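Local coordinates for rhizavidin (Rhizobium etli, PDB 3EW2), which binds biotin as a dimeric member of the avidin family, each subunit an eight-stranded antiparallel beta-barrel holding one vitamin molecule, at residues S101-Y106 / I114-D119; I66-G71 / T83-Y88; T48-S53 / S75-N80. All coordinates share one frame; numbering follows the deposited sequence.

Interaction 1: residues S101-Y106 / I114-D119; sequences SWNLAY and IEQGQD. With BTN (biotin), chain I.
Trp102 and Gly117 face each other across the last beta hairpin of the avidin barrel, where strands 95-107 and 112-124 run antiparallel with short-segment axes 4.5 Å apart. They form a hydrogen-bonded pair, as do Leu104 and Glu115, and the backbone bonds differ in quality: Leu104 N to Glu115 O is short and straight (2.7 Å, 167°), whereas Gly117 N to Trp102 O is longer and more bent.

The aromatic contacts centre on the Trp102 indole. With chi1 at 54°, its CG sits between the backbone N and the carbonyl carbon, and the ring leans over the neighbouring strand. Gly117 makes a CH-pi contact on one face, its CA pressing directly on the indole 3.6 Å from the centroid of the Trp102 six-membered ring. Biotin lies on the opposite face, with C6 over the middle of the indole.

Apolar and mixed contacts follow along the hairpin. Leu104 and Glu115 lie side by side on the Trp102 face and point the same way; on the other face Asn103 lies alongside Gln116, amide planes steeply inclined, and this side packs against the second subunit.

Polar contacts gather at Asp119, a biotin-binding residue. Trp102 NE1 gives two weak bonds, to Gln118 O and to Asp119 OD1, the latter 3.0 Å long; Gln22 also donates to OD1. The other carboxylate oxygen, Asp119 OD2, receives Trp85 NE1 and the ureido N1 of biotin, the latter at 2.7 Å and almost straight (175°).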
# COMPACT_ATOMS: atom_id res chain seq x y z
N SER B 101 9.05 -2.38 3.76
CA SER B 101 9.62 -1.16 3.20
C SER B 101 8.41 -0.36 2.91
O SER B 101 7.35 -0.95 2.72
CB SER B 101 10.39 -1.42 1.89
OG SER B 101 11.40 -2.36 2.11
N TRP B 102 8.57 0.97 2.87
CA TRP B 102 7.50 1.95 2.70
C TRP B 102 7.95 3.12 1.84
O TRP B 102 9.14 3.39 1.73
CB TRP B 102 6.98 2.50 4.04
CG TRP B 102 7.99 3.12 5.04
CD1 TRP B 102 8.49 2.51 6.19
CD2 TRP B 102 8.55 4.46 5.02
NE1 TRP B 102 9.34 3.40 6.86
CE2 TRP B 102 9.38 4.59 6.17
CE3 TRP B 102 8.43 5.56 4.16
CZ2 TRP B 102 10.09 5.78 6.45
CZ3 TRP B 102 9.14 6.73 4.43
CH2 TRP B 102 9.97 6.83 5.57
N ASN B 103 7.00 3.81 1.21
CA ASN B 103 7.32 5.05 0.52
C ASN B 103 6.41 6.11 0.98
O ASN B 103 5.26 5.83 1.23
CB ASN B 103 7.19 4.92 -1.00
CG ASN B 103 8.32 4.17 -1.57
OD1 ASN B 103 9.44 4.67 -1.57
ND2 ASN B 103 8.08 2.89 -1.97
N LEU B 104 6.93 7.32 1.09
CA LEU B 104 6.13 8.43 1.50
C LEU B 104 6.17 9.47 0.41
O LEU B 104 7.23 9.96 0.05
CB LEU B 104 6.64 9.00 2.80
CG LEU B 104 6.19 10.36 3.34
CD1 LEU B 104 4.67 10.45 3.51
CD2 LEU B 104 6.91 10.48 4.69
N ALA B 105 4.99 9.76 -0.15
CA ALA B 105 4.89 10.68 -1.25
C ALA B 105 4.31 11.97 -0.70
O ALA B 105 3.25 11.97 -0.09
CB ALA B 105 4.02 10.10 -2.37
N TYR B 106 5.00 13.07 -0.89
CA TYR B 106 4.53 14.32 -0.29
C TYR B 106 4.99 15.53 -1.08
O TYR B 106 5.79 15.43 -1.99
CB TYR B 106 5.09 14.41 1.13
CG TYR B 106 6.57 14.61 1.09
CD1 TYR B 106 7.42 13.51 0.89
CD2 TYR B 106 7.12 15.90 1.14
CE1 TYR B 106 8.78 13.69 0.79
CE2 TYR B 106 8.50 16.08 1.04
CZ TYR B 106 9.32 14.97 0.88
OH TYR B 106 10.68 15.13 0.78
N ILE B 114 9.29 11.69 -3.21
CA ILE B 114 8.90 10.41 -2.66
C ILE B 114 10.08 9.93 -1.86
O ILE B 114 11.12 9.68 -2.42
CB ILE B 114 8.56 9.36 -3.74
CG1 ILE B 114 7.52 9.91 -4.74
CG2 ILE B 114 8.03 8.09 -3.08
CD1 ILE B 114 7.13 8.98 -5.82
N GLU B 115 9.92 9.83 -0.54
CA GLU B 115 10.95 9.37 0.39
C GLU B 115 10.78 7.87 0.64
O GLU B 115 9.65 7.39 0.75
CB GLU B 115 10.80 10.15 1.71
CG GLU B 115 11.95 10.00 2.67
CD GLU B 115 11.63 10.49 4.07
OE1 GLU B 115 12.45 10.30 5.01
OE2 GLU B 115 10.53 11.07 4.26
N GLN B 116 11.89 7.14 0.71
CA GLN B 116 11.96 5.71 1.05
C GLN B 116 12.30 5.48 2.52
O GLN B 116 12.97 6.31 3.14
CB GLN B 116 13.11 5.09 0.30
CG GLN B 116 12.80 4.32 -0.94
CD GLN B 116 14.04 3.60 -1.48
OE1 GLN B 116 14.61 2.74 -0.80
NE2 GLN B 116 14.45 3.95 -2.70
N GLY B 117 11.91 4.32 3.04
CA GLY B 117 12.27 3.89 4.41
C GLY B 117 11.85 2.47 4.74
O GLY B 117 11.31 1.77 3.88
N GLN B 118 12.13 2.05 5.98
CA GLN B 118 11.76 0.70 6.50
C GLN B 118 11.12 0.82 7.89
O GLN B 118 11.42 1.79 8.58
CB GLN B 118 12.96 -0.24 6.62
CG GLN B 118 14.02 -0.19 5.54
CD GLN B 118 15.14 -1.23 5.79
OE1 GLN B 118 15.12 -2.33 5.21
NE2 GLN B 118 16.09 -0.91 6.70
N ASP B 119 10.23 -0.11 8.26
CA ASP B 119 9.48 -0.08 9.53
C ASP B 119 9.27 -1.57 9.83
O ASP B 119 8.87 -2.33 8.93
CB ASP B 119 8.06 0.51 9.40
CG ASP B 119 8.00 2.05 9.51
OD1 ASP B 119 9.02 2.74 9.75
OD2 ASP B 119 6.89 2.58 9.32
C11 BTN I . 3.72 13.08 6.87
O11 BTN I . 4.68 13.40 7.61
O12 BTN I . 3.61 13.62 5.75
C10 BTN I . 2.71 12.06 7.34
C9 BTN I . 3.32 11.19 8.43
C8 BTN I . 4.53 10.43 7.91
C7 BTN I . 4.73 9.13 8.67
C2 BTN I . 5.80 8.26 8.02
S1 BTN I . 5.08 7.19 6.95
C6 BTN I . 6.42 6.00 7.17
C5 BTN I . 7.07 6.17 8.53
N1 BTN I . 6.47 5.25 9.48
C3 BTN I . 5.76 5.88 10.40
O3 BTN I . 5.06 5.25 11.45
N2 BTN I . 5.81 7.19 10.21
C4 BTN I . 6.63 7.53 9.07

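Interaction 2: residues I66-G71 / T83-Y88. With BTN (biotin), chain I.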
# COMPACT_ATOMS: atom_id res chain seq x y z
N ILE B 66 1.63 -8.68 2.98
CA ILE B 66 0.65 -7.62 3.19
C ILE B 66 1.13 -6.34 2.49
O ILE B 66 2.33 -6.14 2.33
CB ILE B 66 0.48 -7.37 4.75
CG1 ILE B 66 -0.53 -6.27 5.05
CG2 ILE B 66 1.83 -7.01 5.40
CD1 ILE B 66 -1.13 -6.35 6.51
N ALA B 67 0.18 -5.48 2.10
CA ALA B 67 0.50 -4.15 1.68
C ALA B 67 -0.67 -3.25 2.13
O ALA B 67 -1.83 -3.63 2.01
CB ALA B 67 0.67 -4.11 0.16
N PHE B 68 -0.39 -2.08 2.67
CA PHE B 68 -1.48 -1.24 3.10
C PHE B 68 -1.09 0.22 2.87
O PHE B 68 0.07 0.55 2.56
CB PHE B 68 -1.87 -1.54 4.55
CG PHE B 68 -0.71 -1.39 5.55
CD1 PHE B 68 0.14 -2.46 5.81
CD2 PHE B 68 -0.49 -0.19 6.20
CE1 PHE B 68 1.21 -2.32 6.69
CE2 PHE B 68 0.58 -0.05 7.09
CZ PHE B 68 1.41 -1.11 7.34
N SER B 69 -2.07 1.09 3.02
CA SER B 69 -1.98 2.39 2.41
C SER B 69 -2.60 3.34 3.37
O SER B 69 -3.60 2.99 3.99
CB SER B 69 -2.82 2.41 1.09
OG SER B 69 -2.33 1.46 0.15
N VAL B 70 -2.08 4.56 3.46
CA VAL B 70 -2.71 5.57 4.30
C VAL B 70 -2.61 6.90 3.54
O VAL B 70 -1.56 7.23 3.04
CB VAL B 70 -1.90 5.72 5.70
CG1 VAL B 70 -2.16 7.05 6.35
CG2 VAL B 70 -2.19 4.56 6.67
N GLY B 71 -3.68 7.66 3.47
CA GLY B 71 -3.58 9.06 3.02
C GLY B 71 -3.55 9.96 4.21
O GLY B 71 -4.32 9.74 5.15
N THR B 83 1.22 7.43 2.19
CA THR B 83 2.25 6.45 2.42
C THR B 83 1.72 5.05 2.11
O THR B 83 0.63 4.71 2.52
CB THR B 83 2.75 6.49 3.94
OG1 THR B 83 3.39 7.74 4.25
CG2 THR B 83 3.73 5.39 4.21
N GLY B 84 2.51 4.22 1.41
CA GLY B 84 2.22 2.80 1.32
C GLY B 84 3.36 1.95 1.86
O GLY B 84 4.53 2.32 1.77
N TRP B 85 3.01 0.79 2.40
CA TRP B 85 3.92 -0.11 3.04
C TRP B 85 3.71 -1.46 2.41
O TRP B 85 2.61 -1.77 2.04
CB TRP B 85 3.52 -0.31 4.50
CG TRP B 85 3.86 0.76 5.51
CD1 TRP B 85 4.97 0.78 6.35
CD2 TRP B 85 3.08 1.93 5.85
NE1 TRP B 85 4.91 1.90 7.17
CE2 TRP B 85 3.76 2.61 6.89
CE3 TRP B 85 1.85 2.43 5.41
CZ2 TRP B 85 3.26 3.77 7.46
CZ3 TRP B 85 1.36 3.58 5.96
CH2 TRP B 85 2.06 4.25 7.00
N THR B 86 4.76 -2.28 2.33
CA THR B 86 4.67 -3.64 1.78
C THR B 86 5.65 -4.46 2.60
O THR B 86 6.77 -4.02 2.84
CB THR B 86 5.14 -3.71 0.29
OG1 THR B 86 4.62 -2.60 -0.42
CG2 THR B 86 4.72 -4.98 -0.36
N GLY B 87 5.24 -5.64 3.03
CA GLY B 87 6.18 -6.47 3.76
C GLY B 87 5.63 -7.82 4.00
O GLY B 87 4.74 -8.25 3.30
N TYR B 88 6.15 -8.50 5.01
CA TYR B 88 5.74 -9.87 5.32
C TYR B 88 5.77 -10.01 6.81
O TYR B 88 6.57 -9.34 7.47
CB TYR B 88 6.71 -10.91 4.72
CG TYR B 88 8.17 -10.61 5.02
CD1 TYR B 88 8.86 -9.66 4.29
CD2 TYR B 88 8.84 -11.26 6.07
CE1 TYR B 88 10.18 -9.37 4.56
CE2 TYR B 88 10.22 -10.97 6.34
CZ TYR B 88 10.84 -10.01 5.58
OH TYR B 88 12.15 -9.69 5.78
C11 BTN I . 3.72 13.08 6.87
O11 BTN I . 4.68 13.40 7.61
O12 BTN I . 3.61 13.62 5.75
C10 BTN I . 2.71 12.06 7.34
C9 BTN I . 3.32 11.19 8.43
C8 BTN I . 4.53 10.43 7.91
C7 BTN I . 4.73 9.13 8.67
C2 BTN I . 5.80 8.26 8.02
S1 BTN I . 5.08 7.19 6.95
C6 BTN I . 6.42 6.00 7.17
C5 BTN I . 7.07 6.17 8.53
N1 BTN I . 6.47 5.25 9.48
C3 BTN I . 5.76 5.88 10.40
O3 BTN I . 5.06 5.25 11.45
N2 BTN I . 5.81 7.19 10.21
C4 BTN I . 6.63 7.53 9.07
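Phe68 and Trp85 meet inside the barrel, where the Phe68 ring and the five-membered ring of Trp85 are nearly parallel (15°) but strongly offset. Their closest approach is Phe68 CE2 to Trp85 CE3, 3.3 Å, near the rim of the indole. The offset brings Trp85 CB beneath the benzene ring instead, in a CH-pi contact 3.8 Å from the Phe68 centroid. A chi1 of 57° swings the Phe68 ring back over its own main chain and toward the adjoining strand. Val70 adds a methyl at the far end of the indole, CG2 standing 3.8 Å from Trp85 CZ3.

The opposite face of Trp85 carries Thr83 CG2, and beside this methyl, on the same side of the indole, lies the ligand. Thr83 OG1 comes within 3.2 Å of biotin S1, while its bond with Trp72 NE1 holds the hydroxyl in place. Biotin C6 approaches Trp85 CZ2 obliquely at 3.9 Å. Rotation of the indole is further restrained by its NE1, which donates to Asp119 OD2, and by Tyr41, stacked against it.

Behind these side chains is the backbone of an antiparallel hairpin. Ile66 with Gly87, Phe68 with Trp85 and Val70 with Thr83 are hydrogen-bonded pairs; Thr83 N to Val70 O, for example, measures 2.9 Å. Ala67, Ser69 and Thr86 project from the other face toward the second subunit, where Ser69 OG is hydrogen-bonded to Ser69 OG of that chain.

Strand 54-62 borders residues 66-71 and strand 95-107 borders residues 83-88, making this hairpin the middle of four consecutive barrel strands; Leu57 packs on Phe68 from one neighbour and Thr100 on Trp85 from the other.

Interaction 3: residues T48-S53 / S75-N80. With BTN (biotin), chain I.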
# COMPACT_ATOMS: atom_id res chain seq x y z
N THR B 48 8.08 14.36 11.36
CA THR B 48 6.95 14.15 10.42
C THR B 48 5.74 14.88 10.93
O THR B 48 5.58 15.05 12.16
CB THR B 48 6.58 12.65 10.23
OG1 THR B 48 6.02 12.16 11.44
CG2 THR B 48 7.77 11.81 9.87
N GLY B 49 4.90 15.35 10.01
CA GLY B 49 3.63 15.96 10.44
C GLY B 49 2.68 14.85 10.84
O GLY B 49 3.09 13.68 10.89
N CYS B 50 1.42 15.20 11.10
CA CYS B 50 0.33 14.22 11.22
C CYS B 50 0.53 13.11 12.29
O CYS B 50 0.23 11.95 12.04
CB CYS B 50 0.02 13.59 9.85
SG CYS B 50 -0.69 14.83 8.78
N GLN B 51 0.97 13.52 13.49
CA GLN B 51 1.27 12.62 14.61
C GLN B 51 0.16 12.64 15.63
O GLN B 51 -0.54 13.63 15.77
CB GLN B 51 2.56 13.03 15.31
CG GLN B 51 3.80 13.14 14.49
CD GLN B 51 5.01 13.30 15.42
OE1 GLN B 51 5.14 12.60 16.42
NE2 GLN B 51 5.87 14.21 15.10
N ASN B 52 -0.01 11.52 16.34
CA ASN B 52 -0.98 11.46 17.47
C ASN B 52 -2.46 11.49 17.14
O ASN B 52 -3.28 11.84 17.99
CB ASN B 52 -0.63 12.52 18.52
CG ASN B 52 0.80 12.41 18.96
OD1 ASN B 52 1.28 11.30 19.27
ND2 ASN B 52 1.53 13.50 18.89
N SER B 53 -2.82 11.03 15.96
CA SER B 53 -4.20 11.22 15.46
C SER B 53 -4.49 10.08 14.50
O SER B 53 -3.67 9.80 13.64
CB SER B 53 -4.22 12.53 14.69
OG SER B 53 -5.49 12.78 14.28
N SER B 75 -9.06 15.03 8.70
CA SER B 75 -9.79 16.22 9.19
C SER B 75 -9.28 16.86 10.50
O SER B 75 -9.75 17.93 10.90
CB SER B 75 -11.32 15.99 9.28
OG SER B 75 -11.69 15.45 10.55
N THR B 76 -8.36 16.20 11.19
CA THR B 76 -7.69 16.80 12.35
C THR B 76 -6.41 17.42 11.86
O THR B 76 -6.00 18.47 12.33
CB THR B 76 -7.35 15.74 13.40
OG1 THR B 76 -8.56 15.15 13.89
CG2 THR B 76 -6.57 16.35 14.58
N GLU B 77 -5.75 16.75 10.92
CA GLU B 77 -4.52 17.28 10.35
C GLU B 77 -4.31 16.72 8.97
O GLU B 77 -4.42 15.50 8.77
CB GLU B 77 -3.31 16.97 11.24
CG GLU B 77 -2.05 17.64 10.80
CD GLU B 77 -0.98 17.67 11.90
OE1 GLU B 77 -1.33 17.73 13.10
OE2 GLU B 77 0.22 17.66 11.57
N ASN B 78 -4.00 17.62 8.05
CA ASN B 78 -3.67 17.27 6.67
C ASN B 78 -2.23 17.58 6.31
O ASN B 78 -1.83 18.76 6.26
CB ASN B 78 -4.65 17.97 5.69
CG ASN B 78 -4.34 17.63 4.20
OD1 ASN B 78 -3.66 16.66 3.91
ND2 ASN B 78 -4.83 18.46 3.27
N CYS B 79 -1.46 16.54 5.97
CA CYS B 79 -0.05 16.72 5.59
C CYS B 79 0.20 16.64 4.09
O CYS B 79 1.35 16.51 3.65
CB CYS B 79 0.85 15.69 6.31
SG CYS B 79 0.93 15.89 8.12
N ASN B 80 -0.87 16.66 3.32
CA ASN B 80 -0.77 16.65 1.86
C ASN B 80 0.20 15.58 1.33
O ASN B 80 1.19 15.91 0.70
CB ASN B 80 -0.41 18.05 1.38
CG ASN B 80 -0.67 18.24 -0.06
OD1 ASN B 80 -1.75 17.87 -0.58
ND2 ASN B 80 0.32 18.80 -0.76
C11 BTN I . 3.72 13.08 6.87
O11 BTN I . 4.68 13.40 7.61
O12 BTN I . 3.61 13.62 5.75
C10 BTN I . 2.71 12.06 7.34
C9 BTN I . 3.32 11.19 8.43
C8 BTN I . 4.53 10.43 7.91
C7 BTN I . 4.73 9.13 8.67
C2 BTN I . 5.80 8.26 8.02
S1 BTN I . 5.08 7.19 6.95
C6 BTN I . 6.42 6.00 7.17
C5 BTN I . 7.07 6.17 8.53
N1 BTN I . 6.47 5.25 9.48
C3 BTN I . 5.76 5.88 10.40
O3 BTN I . 5.06 5.25 11.45
N2 BTN I . 5.81 7.19 10.21
C4 BTN I . 6.63 7.53 9.07
O HOH W 1 1.36 16.21 14.16
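The carboxylate of Glu77 is the flat group reaching across to Cys50, and it is met over a face: Cys50 N approaches OE2 from above the carboxylate plane, 61° out of it. The hydrogen bond is nevertheless short and fairly straight, 2.8 Å from Cys50 N to Glu77 OE2 with an angle of 159° at the hydrogen. Glu77 has its CG opposite the backbone N and an extended chain beyond, which carries the carboxylate to the loop. A water bridges the same oxygen to the backbone, donating to Glu77 OE2 and accepting from Gln51 N at 2.8 Å. On the loop itself, the side-chain amide of Gln51 turns back to Thr48, its NE2 bonding to the Thr48 O in the carbonyl plane.

Next to this polar contact is a covalent one. The disulfide joins Cys50 SG to Cys79 SG at 2.0 Å, with a chi3 of 121°, and Glu77 CG packs 3.7 Å from Cys50 SG. Together the bridge and the carboxylate tie a loop without regular structure to residues 75-80.

The same residues border the valerate end of biotin. Gly49 N makes a weak bond to carboxylate oxygen O11, 3.1 Å long, while Cys79 CB lies 3.5 Å from O12, the other oxygen. Thr48 CB also touches O11, and Asn43 ND2 donates to Thr48 OG1, a second-shell support for this part of the loop.

Within the barrel, residues 48-53 belong to the connection between strands 36-42 and 54-62, whereas residues 75-80 comprise a turn and the irregular start of strand 78-92, up to the corner at Asn80. Tyr55, on strand 54-62, bonds through its hydroxyl to Glu77 O, and Cys79 is paired with Trp72 through the backbone.

How the interactions relate
The three contacts divide one biotin between them. Interactions 1 and 2, with centres about 10 Å apart, flank its bicyclic head and adjoin directly: Asn103 N lies 2.9 Å from Gly84 O and Ser101 O 2.9 Å from Thr86 N, consistent with continuous pairing of strands 78-92 and 95-107. Asp119 and Trp85 couple them further beside the ureido ring. Interaction 3 sits at the carboxylate end, its centre about 16 Å from that of interaction 1 and about 18 Å from that of interaction 2. From its disulfide the chain passes round a corner at Asn80 into the strand of interaction 2 that carries Trp85, whose indole borders the vitamin's head.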